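Local atomic coordinates of XC6422 protein (Xanthomonas campestris, PDB entry 2FUK), a protein that is a small alpha/beta-hydrolase without a lid, probably acting as a serine hydrolase. Residues T71-N76 against R98-W103. Numbering follows the deposited sequence.
Sequences TVVRFN and RAVAEW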
loop_
_atom_site.group_PDB
_atom_site.type_symbol
_atom_site.label_atom_id
_atom_site.label_comp_id
_atom_site.label_asym_id
_atom_site.label_seq_id
_atom_site.Cartn_x
_atom_site.Cartn_y
_atom_site.Cartn_z
ATOM N N THR A 71 -9.072 0.344 11.954
ATOM C CA THR A 71 -10.358 0.256 11.260
ATOM C C THR A 71 -10.714 1.695 10.892
ATOM O O THR A 71 -10.624 2.598 11.728
ATOM C CB THR A 71 -11.461 -0.318 12.175
ATOM O OG1 THR A 71 -11.105 -1.647 12.571
ATOM C CG2 THR A 71 -12.810 -0.353 11.449
ATOM N N VAL A 72 -11.122 1.916 9.649
ATOM C CA VAL A 72 -11.423 3.272 9.219
ATOM C C VAL A 72 -12.857 3.505 8.786
ATOM O O VAL A 72 -13.459 2.679 8.108
ATOM C CB VAL A 72 -10.474 3.706 8.078
ATOM C CG1 VAL A 72 -9.034 3.603 8.548
ATOM C CG2 VAL A 72 -10.676 2.833 6.861
ATOM N N VAL A 73 -13.397 4.644 9.199
ATOM C CA VAL A 73 -14.759 5.015 8.850
ATOM C C VAL A 73 -14.740 6.270 7.991
ATOM O O VAL A 73 -14.112 7.263 8.353
ATOM C CB VAL A 73 -15.603 5.303 10.113
ATOM C CG1 VAL A 73 -17.002 5.776 9.715
ATOM C CG2 VAL A 73 -15.695 4.051 10.968
ATOM N N ARG A 74 -15.411 6.202 6.847
ATOM C CA ARG A 74 -15.532 7.338 5.948
ATOM C C ARG A 74 -17.020 7.663 5.905
ATOM O O ARG A 74 -17.855 6.804 6.202
ATOM C CB ARG A 74 -15.042 6.978 4.542
ATOM C CG ARG A 74 -13.536 6.798 4.444
ATOM C CD ARG A 74 -13.138 6.342 3.050
ATOM N NE ARG A 74 -13.539 4.962 2.797
ATOM C CZ ARG A 74 -14.358 4.570 1.822
ATOM N NH1 ARG A 74 -14.649 3.285 1.687
ATOM N NH2 ARG A 74 -14.889 5.458 0.985
ATOM N N PHE A 75 -17.358 8.897 5.558
ATOM C CA PHE A 75 -18.763 9.267 5.482
ATOM C C PHE A 75 -18.952 10.549 4.692
ATOM O O PHE A 75 -18.023 11.351 4.538
ATOM C CB PHE A 75 -19.355 9.414 6.900
ATOM C CG PHE A 75 -18.971 10.691 7.605
ATOM C CD1 PHE A 75 -19.822 11.792 7.590
ATOM C CD2 PHE A 75 -17.768 10.782 8.302
ATOM C CE1 PHE A 75 -19.486 12.970 8.261
ATOM C CE2 PHE A 75 -17.420 11.947 8.974
ATOM C CZ PHE A 75 -18.280 13.047 8.956
ATOM N N ASN A 76 -20.159 10.721 4.166
ATOM C CA ASN A 76 -20.482 11.912 3.409
ATOM C C ASN A 76 -21.145 12.947 4.307
ATOM O O ASN A 76 -22.076 12.631 5.046
ATOM C CB ASN A 76 -21.427 11.571 2.252
ATOM C CG ASN A 76 -20.711 10.932 1.087
ATOM O OD1 ASN A 76 -19.529 11.172 0.879
ATOM N ND2 ASN A 76 -21.431 10.129 0.307
ATOM N N ARG A 98 -19.931 14.456 14.775
ATOM C CA ARG A 98 -20.207 13.994 16.135
ATOM C C ARG A 98 -21.100 12.758 16.136
ATOM O O ARG A 98 -20.906 11.854 16.945
ATOM C CB ARG A 98 -20.864 15.095 16.984
ATOM C CG ARG A 98 -21.226 14.613 18.401
ATOM C CD ARG A 98 -21.153 15.708 19.458
ATOM N NE ARG A 98 -22.262 16.660 19.412
ATOM C CZ ARG A 98 -23.517 16.363 19.743
ATOM N NH1 ARG A 98 -23.829 15.135 20.140
ATOM N NH2 ARG A 98 -24.453 17.301 19.702
ATOM N N ALA A 99 -22.085 12.725 15.243
ATOM C CA ALA A 99 -22.992 11.585 15.170
ATOM C C ALA A 99 -22.224 10.319 14.802
ATOM O O ALA A 99 -22.485 9.240 15.338
ATOM C CB ALA A 99 -24.080 11.853 14.136
ATOM N N VAL A 100 -21.276 10.461 13.882
ATOM C CA VAL A 100 -20.475 9.327 13.461
ATOM C C VAL A 100 -19.561 8.911 14.612
ATOM O O VAL A 100 -19.446 7.729 14.927
ATOM C CB VAL A 100 -19.637 9.677 12.206
ATOM C CG1 VAL A 100 -18.826 8.462 11.753
ATOM C CG2 VAL A 100 -20.564 10.135 11.080
ATOM N N ALA A 101 -18.922 9.888 15.247
ATOM C CA ALA A 101 -18.023 9.603 16.356
ATOM C C ALA A 101 -18.742 8.906 17.509
ATOM O O ALA A 101 -18.210 7.970 18.110
ATOM C CB ALA A 101 -17.378 10.899 16.855
ATOM N N GLU A 102 -19.949 9.363 17.827
ATOM C CA GLU A 102 -20.700 8.766 18.925
ATOM C C GLU A 102 -21.149 7.342 18.605
ATOM O O GLU A 102 -21.239 6.500 19.498
ATOM C CB GLU A 102 -21.902 9.649 19.294
ATOM C CG GLU A 102 -21.486 11.001 19.879
ATOM C CD GLU A 102 -22.651 11.849 20.369
ATOM O OE1 GLU A 102 -23.806 11.591 19.967
ATOM O OE2 GLU A 102 -22.403 12.788 21.160
ATOM N N TRP A 103 -21.432 7.078 17.332
ATOM C CA TRP A 103 -21.840 5.736 16.911
ATOM C C TRP A 103 -20.625 4.805 17.023
ATOM O O TRP A 103 -20.730 3.671 17.489
ATOM C CB TRP A 103 -22.361 5.770 15.468
ATOM C CG TRP A 103 -22.631 4.409 14.872
ATOM C CD1 TRP A 103 -23.630 3.541 15.212
ATOM C CD2 TRP A 103 -21.865 3.760 13.854
ATOM N NE1 TRP A 103 -23.529 2.390 14.472
ATOM C CE2 TRP A 103 -22.453 2.497 13.629
ATOM C CE3 TRP A 103 -20.735 4.122 13.111
ATOM C CZ2 TRP A 103 -21.950 1.592 12.688
ATOM C CZ3 TRP A 103 -20.233 3.221 12.175
ATOM C CH2 TRP A 103 -20.843 1.970 11.974
#
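Val100 lays its CG2 methyl over one face of the Phe75 ring, a CH-pi contact in which CG2 stands 3.8 Å from the centroid of that ring and only 9° off its normal. Because the methyl sits over the centre, Val100 CG2 is nearly equidistant from the ring carbons, 3.9 Å from Phe75 CG and 4.3 Å from Phe75 CZ. The other branch of Val100, CG1, lies anti to the backbone N (chi1 -179°) and meets Val73 CG1 at 3.8 Å, methyl against methyl, with the two side chains running antiparallel past one another. One forked side chain thus spans two strand residues of the same face, and beta-branched valine suits this: its two methyls diverge close to the backbone, so each can pack on a different strand side chain. Phe75 offers a broad flat surface, while Val73 is a compact apolar side chain suited to the buried helix-sheet interface. Helix 92-107 here packs on the sheet of the alpha/beta-hydrolase fold: Val100 and Phe75 also touch Ile41 of adjacent strand 38-43, whereas Val72 and Arg74 face helix 56-66 on the opposite side.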